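Local coordinates for protein cruciferin (Brassica napus, PDB 3KGL) that probably serves as a seed storage protein, a nutrient reservoir of the 11S globulin family assembled from two-cupin subunits, at residues 45-50 against 172-177; 68-73 against 347-352; 77-82 against 142-147. All coordinates share one frame; numbering follows the deposited sequence.

Contact 1. Residues 45-50 against 172-177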
# COMPACT_ATOMS: atom_id res chain seq x y z
N PHE A 45 -12.17 -13.47 8.77
CA PHE A 45 -13.56 -13.25 9.15
C PHE A 45 -13.75 -13.89 10.53
O PHE A 45 -13.02 -14.81 10.89
CB PHE A 45 -14.48 -13.88 8.11
CG PHE A 45 -15.88 -13.34 8.10
CD1 PHE A 45 -16.19 -12.18 7.43
CD2 PHE A 45 -16.91 -14.02 8.74
CE1 PHE A 45 -17.48 -11.69 7.42
CE2 PHE A 45 -18.21 -13.53 8.72
CZ PHE A 45 -18.49 -12.37 8.06
N VAL A 46 -14.70 -13.38 11.31
CA VAL A 46 -14.93 -13.89 12.66
C VAL A 46 -16.36 -13.63 13.04
O VAL A 46 -16.97 -12.69 12.56
CB VAL A 46 -14.02 -13.23 13.71
CG1 VAL A 46 -14.18 -11.73 13.66
CG2 VAL A 46 -14.32 -13.75 15.11
N ARG A 47 -16.91 -14.47 13.91
CA ARG A 47 -18.26 -14.28 14.39
C ARG A 47 -18.23 -14.35 15.89
O ARG A 47 -17.76 -15.33 16.44
CB ARG A 47 -19.20 -15.36 13.87
CG ARG A 47 -20.57 -15.33 14.51
CD ARG A 47 -21.24 -16.69 14.49
NE ARG A 47 -21.76 -17.02 13.18
CZ ARG A 47 -21.40 -18.08 12.47
NH1 ARG A 47 -20.52 -18.95 12.95
NH2 ARG A 47 -21.94 -18.28 11.28
N TYR A 48 -18.68 -13.30 16.55
CA TYR A 48 -18.90 -13.35 17.98
C TYR A 48 -20.29 -13.91 18.18
O TYR A 48 -21.24 -13.41 17.58
CB TYR A 48 -18.89 -11.95 18.59
CG TYR A 48 -17.62 -11.16 18.40
CD1 TYR A 48 -16.39 -11.80 18.28
CD2 TYR A 48 -17.64 -9.77 18.39
CE1 TYR A 48 -15.22 -11.08 18.13
CE2 TYR A 48 -16.48 -9.05 18.24
CZ TYR A 48 -15.27 -9.70 18.11
OH TYR A 48 -14.12 -8.96 17.97
N ILE A 49 -20.42 -14.95 19.01
CA ILE A 49 -21.75 -15.38 19.45
C ILE A 49 -21.97 -15.20 20.94
O ILE A 49 -21.57 -16.06 21.72
CB ILE A 49 -22.05 -16.84 19.15
CG1 ILE A 49 -21.51 -17.24 17.77
CG2 ILE A 49 -23.51 -17.03 19.21
CD1 ILE A 49 -22.16 -18.47 17.19
N ILE A 50 -22.61 -14.09 21.31
CA ILE A 50 -22.67 -13.68 22.71
C ILE A 50 -23.99 -14.04 23.40
O ILE A 50 -25.07 -13.66 22.93
CB ILE A 50 -22.38 -12.18 22.88
CG1 ILE A 50 -21.14 -11.79 22.09
CG2 ILE A 50 -22.18 -11.86 24.35
CD1 ILE A 50 -21.08 -10.34 21.72
N PRO A 172 -29.62 -14.70 21.79
CA PRO A 172 -28.19 -14.49 21.55
C PRO A 172 -27.91 -13.32 20.61
O PRO A 172 -28.61 -13.11 19.61
CB PRO A 172 -27.75 -15.80 20.88
CG PRO A 172 -28.78 -16.80 21.29
CD PRO A 172 -30.06 -16.04 21.38
N LEU A 173 -26.88 -12.56 20.94
CA LEU A 173 -26.42 -11.46 20.10
C LEU A 173 -25.29 -11.95 19.21
O LEU A 173 -24.28 -12.47 19.70
CB LEU A 173 -25.92 -10.31 20.97
CG LEU A 173 -25.09 -9.24 20.28
CD1 LEU A 173 -25.95 -8.40 19.35
CD2 LEU A 173 -24.44 -8.40 21.35
N VAL A 174 -25.45 -11.80 17.90
CA VAL A 174 -24.47 -12.31 16.95
C VAL A 174 -23.86 -11.18 16.16
O VAL A 174 -24.53 -10.58 15.32
CB VAL A 174 -25.09 -13.33 15.97
CG1 VAL A 174 -24.12 -13.64 14.87
CG2 VAL A 174 -25.46 -14.61 16.68
N ILE A 175 -22.60 -10.88 16.43
CA ILE A 175 -21.88 -9.95 15.59
C ILE A 175 -20.97 -10.74 14.64
O ILE A 175 -20.37 -11.74 15.03
CB ILE A 175 -21.07 -8.87 16.39
CG1 ILE A 175 -21.97 -8.07 17.33
CG2 ILE A 175 -20.42 -7.88 15.43
CD1 ILE A 175 -21.88 -8.49 18.78
N VAL A 176 -20.91 -10.28 13.39
CA VAL A 176 -20.05 -10.84 12.37
C VAL A 176 -19.09 -9.74 11.87
O VAL A 176 -19.51 -8.59 11.71
CB VAL A 176 -20.93 -11.43 11.26
CG1 VAL A 176 -20.52 -10.93 9.88
CG2 VAL A 176 -20.93 -12.96 11.35
N SER A 177 -17.81 -10.08 11.67
CA SER A 177 -16.75 -9.07 11.44
C SER A 177 -15.75 -9.46 10.36
O SER A 177 -15.27 -10.59 10.34
CB SER A 177 -15.94 -8.81 12.73
OG SER A 177 -16.69 -8.14 13.73
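Ile50 and Ile175 bring their CD1 methyls to 3.6 Å from each other on the densely filled face of this antiparallel strand pair. Leu173 lies alongside Ile50 and points the same way, its CD2 3.9 Å from Ile50 CD1, while the Tyr48 ring slants past CB of Ile175. Phe165 of strand 162-166 packs on Tyr48, Ile50 and Ile175, an apolar setting that suits branched aliphatic residues. Further along, Val46 CG1 meets Ser177 CB at 3.5 Å, and the small serine turns its hydroxyl to Ser67. Phe45 forms a buried end: with CG anti to the backbone N (chi1 -160°), it takes Ser177 O over one ring face, 3.4 Å from CD1. A serine here would probably uncover Ser177 O and leave Trp31 without its edge-to-face partner. Six hydrogen bonds, one of them weak, pair the backbones, as from Ile50 N to Leu173 O (2.8 Å).

The looser part holds partly exposed Ile49 and Arg47, with exposed Pro172 beyond. Ile49 CG2 and Val174 CG2 stand 4.0 Å apart; Arg47 lays CB against Val176 CG2 and CG against Val174 CG1, its guanidinium reaching on to Glu29 and Tyr349. Strands 43-50 and 173-180, distant in sequence, are thus antiparallel neighbours in one sheet, as in the cupin jelly-roll barrel.

Contact 2. Residues 68-73 against 347-352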
# COMPACT_ATOMS: atom_id res chain seq x y z
N PHE A 68 -20.89 -6.38 11.53
CA PHE A 68 -22.33 -6.40 11.25
C PHE A 68 -23.03 -7.20 12.34
O PHE A 68 -22.51 -8.21 12.80
CB PHE A 68 -22.59 -7.03 9.88
CG PHE A 68 -24.04 -7.01 9.47
CD1 PHE A 68 -24.58 -5.91 8.83
CD2 PHE A 68 -24.84 -8.12 9.68
CE1 PHE A 68 -25.90 -5.91 8.44
CE2 PHE A 68 -26.17 -8.12 9.29
CZ PHE A 68 -26.70 -7.01 8.67
N VAL A 69 -24.18 -6.72 12.79
CA VAL A 69 -24.95 -7.44 13.80
C VAL A 69 -26.00 -8.24 13.05
O VAL A 69 -26.87 -7.67 12.40
CB VAL A 69 -25.63 -6.49 14.81
CG1 VAL A 69 -24.60 -5.85 15.73
CG2 VAL A 69 -26.36 -5.42 14.07
N ALA A 70 -25.90 -9.56 13.12
CA ALA A 70 -26.70 -10.44 12.28
C ALA A 70 -27.95 -10.89 13.00
O ALA A 70 -29.02 -10.98 12.40
CB ALA A 70 -25.89 -11.63 11.84
N LYS A 71 -27.79 -11.19 14.29
CA LYS A 71 -28.90 -11.60 15.14
C LYS A 71 -28.75 -10.91 16.49
O LYS A 71 -27.69 -10.97 17.11
CB LYS A 71 -28.92 -13.13 15.37
CG LYS A 71 -28.45 -13.99 14.20
CD LYS A 71 -28.96 -15.44 14.28
CE LYS A 71 -30.35 -15.55 13.65
NZ LYS A 71 -30.51 -14.70 12.42
N GLY A 72 -29.80 -10.27 16.96
CA GLY A 72 -29.82 -9.87 18.34
C GLY A 72 -29.79 -8.38 18.54
O GLY A 72 -30.05 -7.61 17.62
N GLU A 73 -29.46 -7.99 19.77
CA GLU A 73 -29.54 -6.60 20.19
C GLU A 73 -28.63 -6.47 21.40
O GLU A 73 -28.43 -7.43 22.13
CB GLU A 73 -30.99 -6.28 20.56
CG GLU A 73 -31.45 -4.85 20.27
CD GLU A 73 -32.97 -4.72 20.14
OE1 GLU A 73 -33.50 -3.59 20.25
OE2 GLU A 73 -33.64 -5.76 19.92
N VAL A 347 -16.39 -10.52 0.34
CA VAL A 347 -16.56 -11.67 1.22
C VAL A 347 -18.04 -11.69 1.62
O VAL A 347 -18.57 -10.71 2.12
CB VAL A 347 -15.58 -11.60 2.41
CG1 VAL A 347 -16.28 -11.81 3.75
CG2 VAL A 347 -14.41 -12.57 2.18
N LEU A 348 -18.71 -12.80 1.32
CA LEU A 348 -20.16 -12.86 1.40
C LEU A 348 -20.62 -13.76 2.53
O LEU A 348 -20.18 -14.91 2.66
CB LEU A 348 -20.75 -13.35 0.09
CG LEU A 348 -22.27 -13.53 0.05
CD1 LEU A 348 -22.78 -13.35 -1.36
CD2 LEU A 348 -22.69 -14.88 0.59
N TYR A 349 -21.53 -13.24 3.34
CA TYR A 349 -22.03 -13.99 4.48
C TYR A 349 -23.55 -14.07 4.40
O TYR A 349 -24.22 -13.05 4.18
CB TYR A 349 -21.57 -13.34 5.78
CG TYR A 349 -22.02 -13.98 7.07
CD1 TYR A 349 -21.31 -15.03 7.64
CD2 TYR A 349 -23.13 -13.51 7.75
CE1 TYR A 349 -21.72 -15.61 8.85
CE2 TYR A 349 -23.55 -14.07 8.95
CZ TYR A 349 -22.84 -15.12 9.49
OH TYR A 349 -23.27 -15.66 10.68
N VAL A 350 -24.08 -15.28 4.55
CA VAL A 350 -25.52 -15.49 4.56
C VAL A 350 -26.01 -15.33 5.99
O VAL A 350 -25.48 -15.96 6.90
CB VAL A 350 -25.85 -16.89 4.04
CG1 VAL A 350 -27.36 -17.13 4.02
CG2 VAL A 350 -25.26 -17.06 2.67
N THR A 351 -27.00 -14.47 6.21
CA THR A 351 -27.55 -14.30 7.55
C THR A 351 -28.88 -15.02 7.67
O THR A 351 -29.35 -15.28 8.77
CB THR A 351 -27.71 -12.81 7.96
OG1 THR A 351 -28.64 -12.15 7.09
CG2 THR A 351 -26.39 -12.10 7.92
N ASP A 352 -29.48 -15.36 6.53
CA ASP A 352 -30.83 -15.92 6.52
C ASP A 352 -31.14 -16.67 5.23
O ASP A 352 -31.09 -16.09 4.14
CB ASP A 352 -31.86 -14.81 6.73
CG ASP A 352 -31.81 -14.22 8.12
OD1 ASP A 352 -32.07 -15.00 9.07
OD2 ASP A 352 -31.53 -13.00 8.26
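Tyr349 is the first residue of 347-352 to meet the other strand: its ring atom CE2 comes 4.4 Å from Ala70 CB. CG is anti to the backbone N (chi1 179°), and the ring extends between the two strands, where it also packs on Val176 and meets the ring of Phe45. An aromatic that carries a hydroxyl suits this place, because the ring carbons pack against apolar neighbours while OH is hydrogen-bonded to Arg47.

Two residues on, Thr351 supplies the centre of the contact. Its CG2 methyl lies 4.0 Å from Ala70 CB and 4.2 Å from Phe68 CE2, filling the angle between the small alanine and the large ring, which itself rests on Ile398 and Phe400. The two branches of the threonine divide the work, since OG1 turns to Arg327. The small methyl of Ala70 suits a place shared with Thr351 CG2 and the Tyr349 ring.

Asp352 then meets Lys71 at the partly exposed margin. The lysine bends at chi3 (86°) to bring NZ within 3.7 Å of Asp352 OD1, a long salt bridge that is probably weak. The other oxygen, OD2, is held by Arg396, so the carboxylate lies between two positive groups.

Each strand ends in a classic beta bulge, Ala70 and Lys71 facing Val174, Thr351 and Asp352 facing Arg396. The axes of 68-71 and 347-352 come no closer than 8.0 Å and lie at 41°. No backbone pairing links them; side chains make nearly all of the contact, as matching strands of two cupin domains joined in the bicupin fold of 11S globulins.

Contact 3. Residues 77-82 against 142-147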
# COMPACT_ATOMS: atom_id res chain seq x y z
N GLY A 77 -19.35 -0.29 23.11
CA GLY A 77 -18.49 0.79 23.56
C GLY A 77 -17.23 0.84 22.73
O GLY A 77 -16.49 -0.13 22.61
N ARG A 78 -16.99 2.00 22.13
CA ARG A 78 -15.77 2.27 21.40
C ARG A 78 -14.99 3.16 22.34
O ARG A 78 -15.57 3.85 23.17
CB ARG A 78 -16.10 3.03 20.11
CG ARG A 78 -15.54 2.46 18.81
CD ARG A 78 -16.46 2.79 17.62
NE ARG A 78 -17.09 4.09 17.83
CZ ARG A 78 -18.35 4.39 17.49
NH1 ARG A 78 -19.12 3.46 16.93
NH2 ARG A 78 -18.83 5.60 17.72
N VAL A 79 -13.66 3.13 22.23
CA VAL A 79 -12.81 4.05 22.98
C VAL A 79 -11.67 4.49 22.10
O VAL A 79 -10.81 3.68 21.76
CB VAL A 79 -12.21 3.41 24.24
CG1 VAL A 79 -11.28 4.39 24.94
CG2 VAL A 79 -13.30 2.93 25.18
N VAL A 80 -11.65 5.76 21.73
CA VAL A 80 -10.60 6.28 20.86
C VAL A 80 -9.43 6.90 21.65
O VAL A 80 -9.55 7.14 22.85
CB VAL A 80 -11.17 7.33 19.91
CG1 VAL A 80 -12.48 6.84 19.32
CG2 VAL A 80 -11.39 8.60 20.67
N PRO A 81 -8.29 7.15 20.97
CA PRO A 81 -7.16 7.83 21.61
C PRO A 81 -7.46 9.30 21.95
O PRO A 81 -7.47 10.16 21.06
CB PRO A 81 -6.04 7.75 20.56
CG PRO A 81 -6.44 6.63 19.64
CD PRO A 81 -7.94 6.63 19.63
N GLY A 82 -7.70 9.57 23.23
CA GLY A 82 -7.90 10.93 23.71
C GLY A 82 -9.18 11.61 23.26
O GLY A 82 -9.14 12.56 22.47
N MET A 142 -17.82 8.69 34.77
CA MET A 142 -17.57 9.28 33.47
C MET A 142 -16.93 8.25 32.57
O MET A 142 -16.06 7.50 33.00
CB MET A 142 -16.66 10.50 33.61
CG MET A 142 -17.15 11.54 34.60
SD MET A 142 -15.80 12.64 35.11
CE MET A 142 -15.31 13.35 33.54
N HIS A 143 -17.36 8.20 31.32
CA HIS A 143 -16.82 7.23 30.37
C HIS A 143 -17.37 7.44 28.96
O HIS A 143 -18.35 8.16 28.77
CB HIS A 143 -17.09 5.79 30.84
CG HIS A 143 -18.54 5.44 30.97
ND1 HIS A 143 -19.40 5.41 29.89
CD2 HIS A 143 -19.28 5.09 32.05
CE1 HIS A 143 -20.61 5.06 30.30
NE2 HIS A 143 -20.56 4.86 31.60
N GLN A 144 -16.73 6.82 27.97
CA GLN A 144 -17.08 7.02 26.57
C GLN A 144 -18.54 6.67 26.27
O GLN A 144 -19.23 6.07 27.09
CB GLN A 144 -16.14 6.21 25.66
CG GLN A 144 -14.70 6.75 25.59
CD GLN A 144 -14.43 7.55 24.32
OE1 GLN A 144 -13.37 8.17 24.18
NE2 GLN A 144 -15.37 7.53 23.38
N LYS A 145 -19.00 7.07 25.09
CA LYS A 145 -20.38 6.83 24.70
C LYS A 145 -20.65 5.34 24.54
O LYS A 145 -19.97 4.64 23.79
CB LYS A 145 -20.72 7.57 23.41
CG LYS A 145 -21.99 7.09 22.72
CD LYS A 145 -22.45 8.07 21.63
CE LYS A 145 -23.05 9.34 22.24
NZ LYS A 145 -23.81 10.15 21.24
N VAL A 146 -21.64 4.86 25.28
CA VAL A 146 -22.14 3.50 25.11
C VAL A 146 -23.35 3.54 24.20
O VAL A 146 -24.40 4.04 24.58
CB VAL A 146 -22.55 2.89 26.45
CG1 VAL A 146 -23.32 1.60 26.22
CG2 VAL A 146 -21.34 2.65 27.31
N GLU A 147 -23.19 3.01 23.00
CA GLU A 147 -24.25 2.97 22.01
C GLU A 147 -25.13 1.72 22.18
O GLU A 147 -24.71 0.74 22.80
CB GLU A 147 -23.65 3.02 20.59
CG GLU A 147 -23.12 4.39 20.18
CD GLU A 147 -21.87 4.31 19.30
OE1 GLU A 147 -20.75 4.23 19.86
OE2 GLU A 147 -22.00 4.35 18.06
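A bend at chi3 of Arg78 (34°) and another at chi2 of Glu147, whose CG stands anti to its own carbonyl carbon, carry the guanidinium and carboxylate together. They do not lie flat against each other: their planes are 73° apart, and Glu147 OE1 sits over one face of the guanidinium, 3.2 Å from Arg78 NH2. The second link, from Arg78 NH1 to Glu147 OE2 at 3.2 Å, is a weak hydrogen bond. Thr288 gives OE2 a further partner, so the glutamate is gripped from outside the pair as well. Long, flexible charged residues suit this partly exposed place.

The two segments belong to antiparallel strands 73-79 and 141-150 in the second sheet of the N-terminal cupin jelly roll. Where they diverge, the Gln144 side chain packs along 78-80. Its CB leaves the backbone toward 77-82 and comes 3.5 Å from Arg78 O; the bend at chi2 (-101°) then swings the amide alongside Val79 and Val80, with CD 4.1 Å from Val79 CA. His143 ND1 steadies the backbone here by donating to Gln144 O, and its NE2 is hydrogen-bonded to Asp89. Val417 and Pro422, both of a neighbouring subunit, pack on Val79 and Val146 respectively.

How the contacts relate
From the N terminus the chain passes 45-50, 68-73 and 77-82 before any contact closes. Contact 3 is the first, when 142-147 returns to 77-82; contact 1 follows as 172-177 reaches back to 45-50, with contact 3 nested inside its loop. Contact 2 closes last, from 347-352 to 68-73; it crosses contact 1 and also encloses contact 3. Contacts 1 and 2 touch, their centres 8 Å apart, because strands 173-180 and 65-71 are neighbours in one sheet, whereas contact 3 lies about 21 Å from contact 1 between centres. Contacts 1 and 3 thus tie strands within the N-terminal cupin domain, and contact 2 joins that domain to the C-terminal one.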